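Local coordinates for protein bottromycin amidohydrolase (Streptomyces purpureus, PDB 6I5S) that probably hydrolyses the thiazoline-bearing intermediate of bottromycin biosynthesis, acting as the zinc-dependent amidohydrolase that gates the pathway, at residues G89-V97 and H109-W118; P271-R279 and T347-V355. All blocks are in the same frame, centred on the assembly; numbering follows the deposited sequence.

Interaction 1 of 2, residues G89-V97 and H109-W118; sequences GFVDAHAHV and HGVTAYRQLW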
loop_
_atom_site.group_PDB
_atom_site.type_symbol
_atom_site.label_atom_id
_atom_site.label_comp_id
_atom_site.label_asym_id
_atom_site.label_seq_id
_atom_site.Cartn_x
_atom_site.Cartn_y
_atom_site.Cartn_z
ATOM N N GLY A 89 2.836 -11.156 -6.075
ATOM C CA GLY A 89 3.330 -10.198 -5.105
ATOM C C GLY A 89 2.252 -9.199 -4.740
ATOM O O GLY A 89 1.404 -8.870 -5.560
ATOM N N PHE A 90 2.299 -8.735 -3.486
ATOM C CA PHE A 90 1.314 -7.796 -2.956
ATOM C C PHE A 90 1.635 -6.364 -3.361
ATOM O O PHE A 90 2.795 -5.998 -3.611
ATOM C CB PHE A 90 1.270 -7.859 -1.417
ATOM C CG PHE A 90 1.113 -9.246 -0.887
ATOM C CD1 PHE A 90 0.265 -10.147 -1.497
ATOM C CD2 PHE A 90 1.842 -9.659 0.191
ATOM C CE1 PHE A 90 0.177 -11.475 -1.052
ATOM C CE2 PHE A 90 1.742 -11.004 0.648
ATOM C CZ PHE A 90 0.888 -11.877 0.011
ATOM N N VAL A 91 0.576 -5.548 -3.389
ATOM C CA VAL A 91 0.674 -4.127 -3.715
ATOM C C VAL A 91 0.086 -3.338 -2.564
ATOM O O VAL A 91 -1.119 -3.451 -2.272
ATOM C CB VAL A 91 -0.059 -3.778 -5.017
ATOM C CG1 VAL A 91 0.275 -2.278 -5.383
ATOM C CG2 VAL A 91 0.369 -4.750 -6.136
ATOM N N ASP A 92 0.919 -2.529 -1.899
ATOM C CA ASP A 92 0.370 -1.547 -0.960
ATOM C C ASP A 92 -0.190 -0.378 -1.773
ATOM O O ASP A 92 0.568 0.422 -2.346
ATOM C CB ASP A 92 1.401 -1.075 0.062
ATOM C CG ASP A 92 0.785 -0.177 1.133
ATOM O OD1 ASP A 92 1.346 -0.109 2.217
ATOM O OD2 ASP A 92 -0.265 0.487 0.877
ATOM N N ALA A 93 -1.501 -0.287 -1.820
ATOM C CA ALA A 93 -2.164 0.675 -2.711
ATOM C C ALA A 93 -2.162 2.119 -2.200
ATOM O O ALA A 93 -2.660 3.023 -2.904
ATOM C CB ALA A 93 -3.575 0.223 -2.984
ATOM N N HIS A 94 -1.586 2.385 -1.042
ATOM C CA HIS A 94 -1.485 3.759 -0.567
ATOM C C HIS A 94 -0.308 3.843 0.392
ATOM O O HIS A 94 -0.508 3.797 1.602
ATOM C CB HIS A 94 -2.758 4.184 0.140
ATOM C CG HIS A 94 -2.882 5.677 0.376
ATOM N ND1 HIS A 94 -3.955 6.419 -0.078
ATOM C CD2 HIS A 94 -2.065 6.557 1.009
ATOM C CE1 HIS A 94 -3.772 7.689 0.245
ATOM N NE2 HIS A 94 -2.655 7.799 0.931
ATOM N N ALA A 95 0.915 3.976 -0.112
ATOM C CA ALA A 95 2.098 4.026 0.735
ATOM C C ALA A 95 2.752 5.396 0.598
ATOM O O ALA A 95 2.578 6.085 -0.410
ATOM C CB ALA A 95 3.099 2.915 0.382
ATOM N N HIS A 96 3.398 5.833 1.676
ATOM C CA HIS A 96 4.192 7.055 1.698
ATOM C C HIS A 96 5.614 6.604 2.039
ATOM O O HIS A 96 6.055 6.676 3.182
ATOM C CB HIS A 96 3.645 8.070 2.680
ATOM C CG HIS A 96 2.328 8.644 2.246
ATOM N ND1 HIS A 96 2.211 9.537 1.200
ATOM C CD2 HIS A 96 1.067 8.404 2.674
ATOM C CE1 HIS A 96 0.940 9.840 1.021
ATOM N NE2 HIS A 96 0.227 9.166 1.902
ATOM N N VAL A 97 6.309 6.118 1.026
ATOM C CA VAL A 97 7.691 5.665 1.149
ATOM C C VAL A 97 8.576 6.894 1.182
ATOM O O VAL A 97 8.565 7.701 0.245
ATOM C CB VAL A 97 8.039 4.749 -0.010
ATOM C CG1 VAL A 97 9.541 4.521 -0.059
ATOM C CG2 VAL A 97 7.243 3.460 0.160
ATOM N N HIS A 109 7.451 -8.243 3.881
ATOM C CA HIS A 109 6.076 -8.643 4.072
ATOM C C HIS A 109 5.388 -9.010 2.772
ATOM O O HIS A 109 4.154 -9.156 2.767
ATOM C CB HIS A 109 5.302 -7.553 4.838
ATOM C CG HIS A 109 5.773 -7.454 6.249
ATOM N ND1 HIS A 109 6.852 -6.690 6.622
ATOM C CD2 HIS A 109 5.344 -8.085 7.377
ATOM C CE1 HIS A 109 7.097 -6.874 7.913
ATOM N NE2 HIS A 109 6.196 -7.714 8.395
ATOM N N GLY A 110 6.173 -9.245 1.712
ATOM C CA GLY A 110 5.648 -9.742 0.450
ATOM C C GLY A 110 5.135 -8.669 -0.482
ATOM O O GLY A 110 4.512 -8.983 -1.500
ATOM N N VAL A 111 5.340 -7.416 -0.125
ATOM C CA VAL A 111 4.865 -6.284 -0.926
ATOM C C VAL A 111 5.958 -5.941 -1.935
ATOM O O VAL A 111 7.030 -5.424 -1.571
ATOM C CB VAL A 111 4.537 -5.083 -0.052
ATOM C CG1 VAL A 111 4.088 -3.915 -0.969
ATOM C CG2 VAL A 111 3.440 -5.376 0.951
ATOM N N THR A 112 5.681 -6.225 -3.199
ATOM C CA THR A 112 6.627 -6.049 -4.269
ATOM C C THR A 112 6.335 -4.847 -5.158
ATOM O O THR A 112 7.076 -4.624 -6.118
ATOM C CB THR A 112 6.697 -7.326 -5.142
ATOM O OG1 THR A 112 5.418 -7.665 -5.649
ATOM C CG2 THR A 112 7.205 -8.532 -4.334
ATOM N N ALA A 113 5.253 -4.117 -4.883
ATOM C CA ALA A 113 4.916 -2.886 -5.585
ATOM C C ALA A 113 4.073 -2.019 -4.636
ATOM O O ALA A 113 3.521 -2.499 -3.642
ATOM C CB ALA A 113 4.142 -3.169 -6.869
ATOM N N TYR A 114 4.081 -0.721 -4.884
ATOM C CA TYR A 114 3.264 0.176 -4.075
ATOM C C TYR A 114 2.876 1.384 -4.939
ATOM O O TYR A 114 3.619 1.774 -5.855
ATOM C CB TYR A 114 4.016 0.618 -2.810
ATOM C CG TYR A 114 5.326 1.397 -3.063
ATOM C CD1 TYR A 114 5.370 2.798 -3.016
ATOM C CD2 TYR A 114 6.516 0.723 -3.324
ATOM C CE1 TYR A 114 6.551 3.498 -3.279
ATOM C CE2 TYR A 114 7.738 1.412 -3.567
ATOM C CZ TYR A 114 7.751 2.794 -3.509
ATOM O OH TYR A 114 8.884 3.457 -3.735
ATOM N N ARG A 115 1.726 1.970 -4.602
ATOM C CA ARG A 115 1.342 3.300 -5.091
ATOM C C ARG A 115 1.857 4.335 -4.100
ATOM O O ARG A 115 1.493 4.350 -2.911
ATOM C CB ARG A 115 -0.164 3.435 -5.294
ATOM C CG ARG A 115 -0.719 2.471 -6.305
ATOM C CD ARG A 115 -2.150 2.864 -6.762
ATOM N NE ARG A 115 -3.064 3.090 -5.614
ATOM C CZ ARG A 115 -4.275 3.634 -5.685
ATOM N NH1 ARG A 115 -5.015 3.805 -4.597
ATOM N NH2 ARG A 115 -4.826 4.009 -6.853
ATOM N N GLN A 116 2.688 5.215 -4.606
ATOM C CA GLN A 116 3.215 6.361 -3.868
ATOM C C GLN A 116 2.309 7.536 -4.148
ATOM O O GLN A 116 2.403 8.161 -5.206
ATOM C CB GLN A 116 4.638 6.680 -4.292
ATOM C CG GLN A 116 5.206 7.926 -3.626
ATOM C CD GLN A 116 5.424 7.739 -2.136
ATOM O OE1 GLN A 116 5.637 6.628 -1.659
ATOM N NE2 GLN A 116 5.363 8.824 -1.399
ATOM N N LEU A 117 1.435 7.836 -3.197
ATOM C CA LEU A 117 0.382 8.819 -3.431
ATOM C C LEU A 117 0.795 10.233 -3.044
ATOM O O LEU A 117 -0.055 11.130 -2.972
ATOM C CB LEU A 117 -0.905 8.362 -2.708
ATOM C CG LEU A 117 -1.940 7.966 -3.763
ATOM C CD1 LEU A 117 -1.473 6.906 -4.708
ATOM C CD2 LEU A 117 -3.208 7.522 -3.086
ATOM N N TRP A 118 2.080 10.466 -2.849
ATOM C CA TRP A 118 2.661 11.789 -2.801
ATOM C C TRP A 118 4.017 11.642 -3.476
ATOM O O TRP A 118 5.033 11.613 -2.824
ATOM C CB TRP A 118 2.802 12.306 -1.367
ATOM C CG TRP A 118 2.763 13.751 -1.278
ATOM C CD1 TRP A 118 3.619 14.637 -1.860
ATOM C CD2 TRP A 118 1.808 14.518 -0.544
ATOM N NE1 TRP A 118 3.248 15.927 -1.537
ATOM C CE2 TRP A 118 2.143 15.876 -0.724
ATOM C CE3 TRP A 118 0.698 14.188 0.251
ATOM C CZ2 TRP A 118 1.409 16.908 -0.135
ATOM C CZ3 TRP A 118 -0.035 15.213 0.829
ATOM C CH2 TRP A 118 0.326 16.558 0.634
#
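Leu-117 lies over one face of the His-94 ring, its CB 4.2 Å from the ring centroid in a CH-pi contact, where two parallel strands of a beta-alpha-beta unit end at the metal centre. His-94 and His-96 form the HxH motif characteristic of the amidohydrolase superfamily, and each binds zinc through NE2. At the edge of the His-96 ring sits CB of Trp-118, 3.8 Å from ND1. Behind this first shell, Glu-228 takes the ND1 hydrogen of His-94 and also forms a salt bridge with Arg-115. The Arg-115 chain bends at its third torsion (chi3 -52°), bringing NE to within 2.7 Å of Ala-93 O, which lies close to the guanidinium plane. Asp-92 closes an Asx turn onto His-94 N, while its OD1 bonds to Thr-347 OG1. Farther back, a beta bulge interrupts the ladder at Phe-90, whose O receives Thr-112 N and, weakly, Ala-113 N. Beyond the histidines, CG2 of Val-97 packs on one face of the Tyr-114 ring, 3.8 Å from its centroid. The Gln-116 amide adds side-chain bonds at the strand end: a lone pair of OE1 accepts Val-97 N at 2.8 Å, and NE2 donates to Trp-118 O from above the carbonyl plane.

Interaction 2 of 2, residues P271-R279 and T347-V355; sequences PTLVAWRAR and TDCGNPFVV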
loop_
_atom_site.group_PDB
_atom_site.type_symbol
_atom_site.label_atom_id
_atom_site.label_comp_id
_atom_site.label_asym_id
_atom_site.label_seq_id
_atom_site.Cartn_x
_atom_site.Cartn_y
_atom_site.Cartn_z
ATOM N N PRO A 271 -9.780 1.955 1.120
ATOM C CA PRO A 271 -10.323 2.591 2.340
ATOM C C PRO A 271 -9.299 2.921 3.417
ATOM O O PRO A 271 -9.615 3.706 4.322
ATOM C CB PRO A 271 -11.354 1.561 2.850
ATOM C CG PRO A 271 -10.911 0.236 2.273
ATOM C CD PRO A 271 -10.271 0.580 0.913
ATOM N N THR A 272 -8.106 2.332 3.367
ATOM C CA THR A 272 -7.053 2.512 4.367
ATOM C C THR A 272 -7.610 2.464 5.779
ATOM O O THR A 272 -7.408 3.359 6.590
ATOM C CB THR A 272 -6.233 3.791 4.155
ATOM O OG1 THR A 272 -7.019 4.949 4.379
ATOM C CG2 THR A 272 -5.693 3.880 2.750
ATOM N N LEU A 273 -8.223 1.320 6.101
ATOM C CA LEU A 273 -8.863 1.190 7.415
ATOM C C LEU A 273 -7.822 1.222 8.528
ATOM O O LEU A 273 -8.069 1.778 9.620
ATOM C CB LEU A 273 -9.675 -0.097 7.485
ATOM C CG LEU A 273 -10.828 -0.110 6.485
ATOM C CD1 LEU A 273 -11.410 -1.540 6.408
ATOM C CD2 LEU A 273 -11.979 0.886 6.854
ATOM N N VAL A 274 -6.657 0.619 8.273
ATOM C CA VAL A 274 -5.571 0.614 9.272
ATOM C C VAL A 274 -5.159 2.024 9.657
ATOM O O VAL A 274 -4.801 2.275 10.820
ATOM C CB VAL A 274 -4.369 -0.198 8.760
ATOM C CG1 VAL A 274 -3.808 0.366 7.444
ATOM C CG2 VAL A 274 -3.270 -0.311 9.843
ATOM N N ALA A 275 -5.198 2.961 8.708
ATOM C CA ALA A 275 -4.858 4.359 9.013
ATOM C C ALA A 275 -5.961 5.077 9.794
ATOM O O ALA A 275 -5.676 5.839 10.732
ATOM C CB ALA A 275 -4.546 5.103 7.684
ATOM N N TRP A 276 -7.219 4.898 9.397
ATOM C CA TRP A 276 -8.342 5.356 10.240
ATOM C C TRP A 276 -8.200 4.866 11.682
ATOM O O TRP A 276 -8.356 5.632 12.634
ATOM C CB TRP A 276 -9.650 4.846 9.659
ATOM C CG TRP A 276 -10.314 5.655 8.577
ATOM C CD1 TRP A 276 -10.351 5.347 7.231
ATOM C CD2 TRP A 276 -11.061 6.853 8.747
ATOM N NE1 TRP A 276 -11.115 6.279 6.558
ATOM C CE2 TRP A 276 -11.573 7.213 7.464
ATOM C CE3 TRP A 276 -11.410 7.634 9.865
ATOM C CZ2 TRP A 276 -12.386 8.336 7.266
ATOM C CZ3 TRP A 276 -12.238 8.740 9.667
ATOM C CH2 TRP A 276 -12.695 9.094 8.359
ATOM N N ARG A 277 -7.943 3.570 11.842
ATOM C CA ARG A 277 -7.790 2.969 13.170
ATOM C C ARG A 277 -6.675 3.650 13.949
ATOM O O ARG A 277 -6.826 3.999 15.108
ATOM C CB ARG A 277 -7.492 1.477 12.989
ATOM C CG ARG A 277 -7.325 0.624 14.278
ATOM C CD ARG A 277 -8.697 0.290 14.919
ATOM N NE ARG A 277 -9.496 -0.488 13.983
ATOM C CZ ARG A 277 -10.796 -0.746 14.191
ATOM N NH1 ARG A 277 -11.486 -1.437 13.307
ATOM N NH2 ARG A 277 -11.414 -0.281 15.262
ATOM N N ALA A 278 -5.521 3.847 13.315
ATOM C CA ALA A 278 -4.425 4.496 14.030
ATOM C C ALA A 278 -4.730 5.938 14.401
ATOM O O ALA A 278 -4.304 6.397 15.464
ATOM C CB ALA A 278 -3.138 4.401 13.173
ATOM N N ARG A 279 -5.507 6.678 13.588
ATOM C CA ARG A 279 -5.836 8.067 13.917
ATOM C C ARG A 279 -6.754 8.208 15.124
ATOM O O ARG A 279 -6.851 9.305 15.695
ATOM C CB ARG A 279 -6.478 8.764 12.691
ATOM C CG ARG A 279 -5.542 8.914 11.480
ATOM C CD ARG A 279 -6.288 9.358 10.190
ATOM N NE ARG A 279 -5.546 9.096 8.939
ATOM C CZ ARG A 279 -6.101 8.895 7.734
ATOM N NH1 ARG A 279 -7.422 8.910 7.555
ATOM N NH2 ARG A 279 -5.327 8.641 6.701
ATOM N N THR A 347 -2.394 1.454 3.081
ATOM C CA THR A 347 -2.111 1.627 4.500
ATOM C C THR A 347 -1.930 3.057 4.976
ATOM O O THR A 347 -2.083 3.300 6.182
ATOM C CB THR A 347 -0.837 0.872 4.889
ATOM O OG1 THR A 347 0.301 1.398 4.190
ATOM C CG2 THR A 347 -1.008 -0.604 4.600
ATOM N N ASP A 348 -1.556 3.987 4.097
ATOM C CA ASP A 348 -1.057 5.294 4.534
ATOM C C ASP A 348 0.135 5.130 5.468
ATOM O O ASP A 348 0.346 5.931 6.383
ATOM C CB ASP A 348 -2.181 6.131 5.188
ATOM C CG ASP A 348 -2.303 7.540 4.628
ATOM O OD1 ASP A 348 -1.475 7.992 3.839
ATOM O OD2 ASP A 348 -3.281 8.199 4.999
ATOM N N CYS A 349 0.955 4.103 5.214
ATOM C CA CYS A 349 2.128 3.872 6.039
ATOM C C CYS A 349 2.988 5.112 6.055
ATOM O O CYS A 349 3.146 5.830 5.055
ATOM C CB CYS A 349 2.903 2.627 5.614
ATOM S SG CYS A 349 3.548 2.622 3.888
ATOM N N GLY A 350 3.605 5.338 7.199
ATOM C CA GLY A 350 4.270 6.593 7.494
ATOM C C GLY A 350 3.500 7.464 8.456
ATOM O O GLY A 350 4.103 8.227 9.197
ATOM N N ASN A 351 2.177 7.379 8.431
ATOM C CA ASN A 351 1.356 7.992 9.474
ATOM C C ASN A 351 1.718 7.369 10.816
ATOM O O ASN A 351 2.226 6.228 10.867
ATOM C CB ASN A 351 -0.127 7.754 9.214
ATOM C CG ASN A 351 -0.715 8.668 8.168
ATOM O OD1 ASN A 351 0.008 9.296 7.432
ATOM N ND2 ASN A 351 -2.045 8.696 8.071
ATOM N N PRO A 352 1.480 8.078 11.926
ATOM C CA PRO A 352 1.910 7.537 13.215
ATOM C C PRO A 352 1.401 6.133 13.508
ATOM O O PRO A 352 0.208 5.840 13.389
ATOM C CB PRO A 352 1.380 8.571 14.190
ATOM C CG PRO A 352 1.408 9.901 13.407
ATOM C CD PRO A 352 0.995 9.482 12.049
ATOM N N PHE A 353 2.345 5.239 13.808
ATOM C CA PHE A 353 2.108 3.841 14.170
ATOM C C PHE A 353 1.553 3.001 13.032
ATOM O O PHE A 353 1.053 1.895 13.269
ATOM C CB PHE A 353 1.224 3.787 15.424
ATOM C CG PHE A 353 1.911 4.431 16.566
ATOM C CD1 PHE A 353 3.044 3.842 17.108
ATOM C CD2 PHE A 353 1.514 5.654 17.031
ATOM C CE1 PHE A 353 3.739 4.448 18.136
ATOM C CE2 PHE A 353 2.210 6.261 18.071
ATOM C CZ PHE A 353 3.316 5.654 18.612
ATOM N N VAL A 354 1.696 3.471 11.788
ATOM C CA VAL A 354 1.397 2.680 10.593
ATOM C C VAL A 354 2.736 2.349 9.942
ATOM O O VAL A 354 3.316 3.199 9.268
ATOM C CB VAL A 354 0.463 3.407 9.650
ATOM C CG1 VAL A 354 0.043 2.462 8.534
ATOM C CG2 VAL A 354 -0.765 3.926 10.429
ATOM N N VAL A 355 3.240 1.140 10.195
ATOM C CA VAL A 355 4.611 0.769 9.840
ATOM C C VAL A 355 4.591 0.078 8.489
ATOM O O VAL A 355 3.910 -0.936 8.317
ATOM C CB VAL A 355 5.237 -0.146 10.902
ATOM C CG1 VAL A 355 6.693 -0.584 10.502
ATOM C CG2 VAL A 355 5.284 0.546 12.266
HETATM O O HOH W 1 -3.128 7.136 10.322
#
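Extended from CG to NE, Arg-279 in one of its two modelled conformers reaches from helix 273-280 to Asp-348, whose own chi1 of -130° lies away from the staggered positions. In that conformer NH2 of Arg-279 meets Asp-348 OD2 at 2.7 Å in a salt bridge, with the carboxylate at the edge of the guanidinium and the two planes 77° apart. The contact sets the helix against the metal-site loop that follows the strand 342-343, a loop shaped by two successive type II turns and, at its start, by an ST turn in which Cys-349 N donates to Thr-347 OG1. Small side chains let the backbones come close. CB of Ala-275 packs 3.6 Å from CB of Asp-348, and CB of Ala-278 touches Val-354 CG2 at 3.7 Å. Val-274 places CG1 against Thr-347 CA. A water links the two segments, donating to Ala-275 O and accepting from Asn-351 ND2, each at 2.9 Å. Thr-272, just before the helix, turns its hydroxyl to His-229, a ligand of the second zinc. The Asp-348 carboxylate divides its oxygens, OD1 on the zinc held by His-94 and His-96 and OD2 toward this conformer of Arg-279, which could thereby limit its rotation.

Both contacts are largely buried and converge on one zinc, to which 89-97 brings His-94 and His-96 and 347-355 brings Asp-348. Interaction 1, centred about 4 Å from the centre of the chain, joins neighbouring strands mainly through a backbone ladder. Interaction 2 lies farther out, centred about 10 Å from the centre of the chain, and includes several partly exposed residues; it joins a helix to an irregular loop through a salt bridge, a bridging water and small apolar side chains. They also meet directly: His-94 O is 2.7 Å from Asp-348 N, a probable hydrogen bond that, with the Asp-92 side chain, ties the two ligand-bearing segments together.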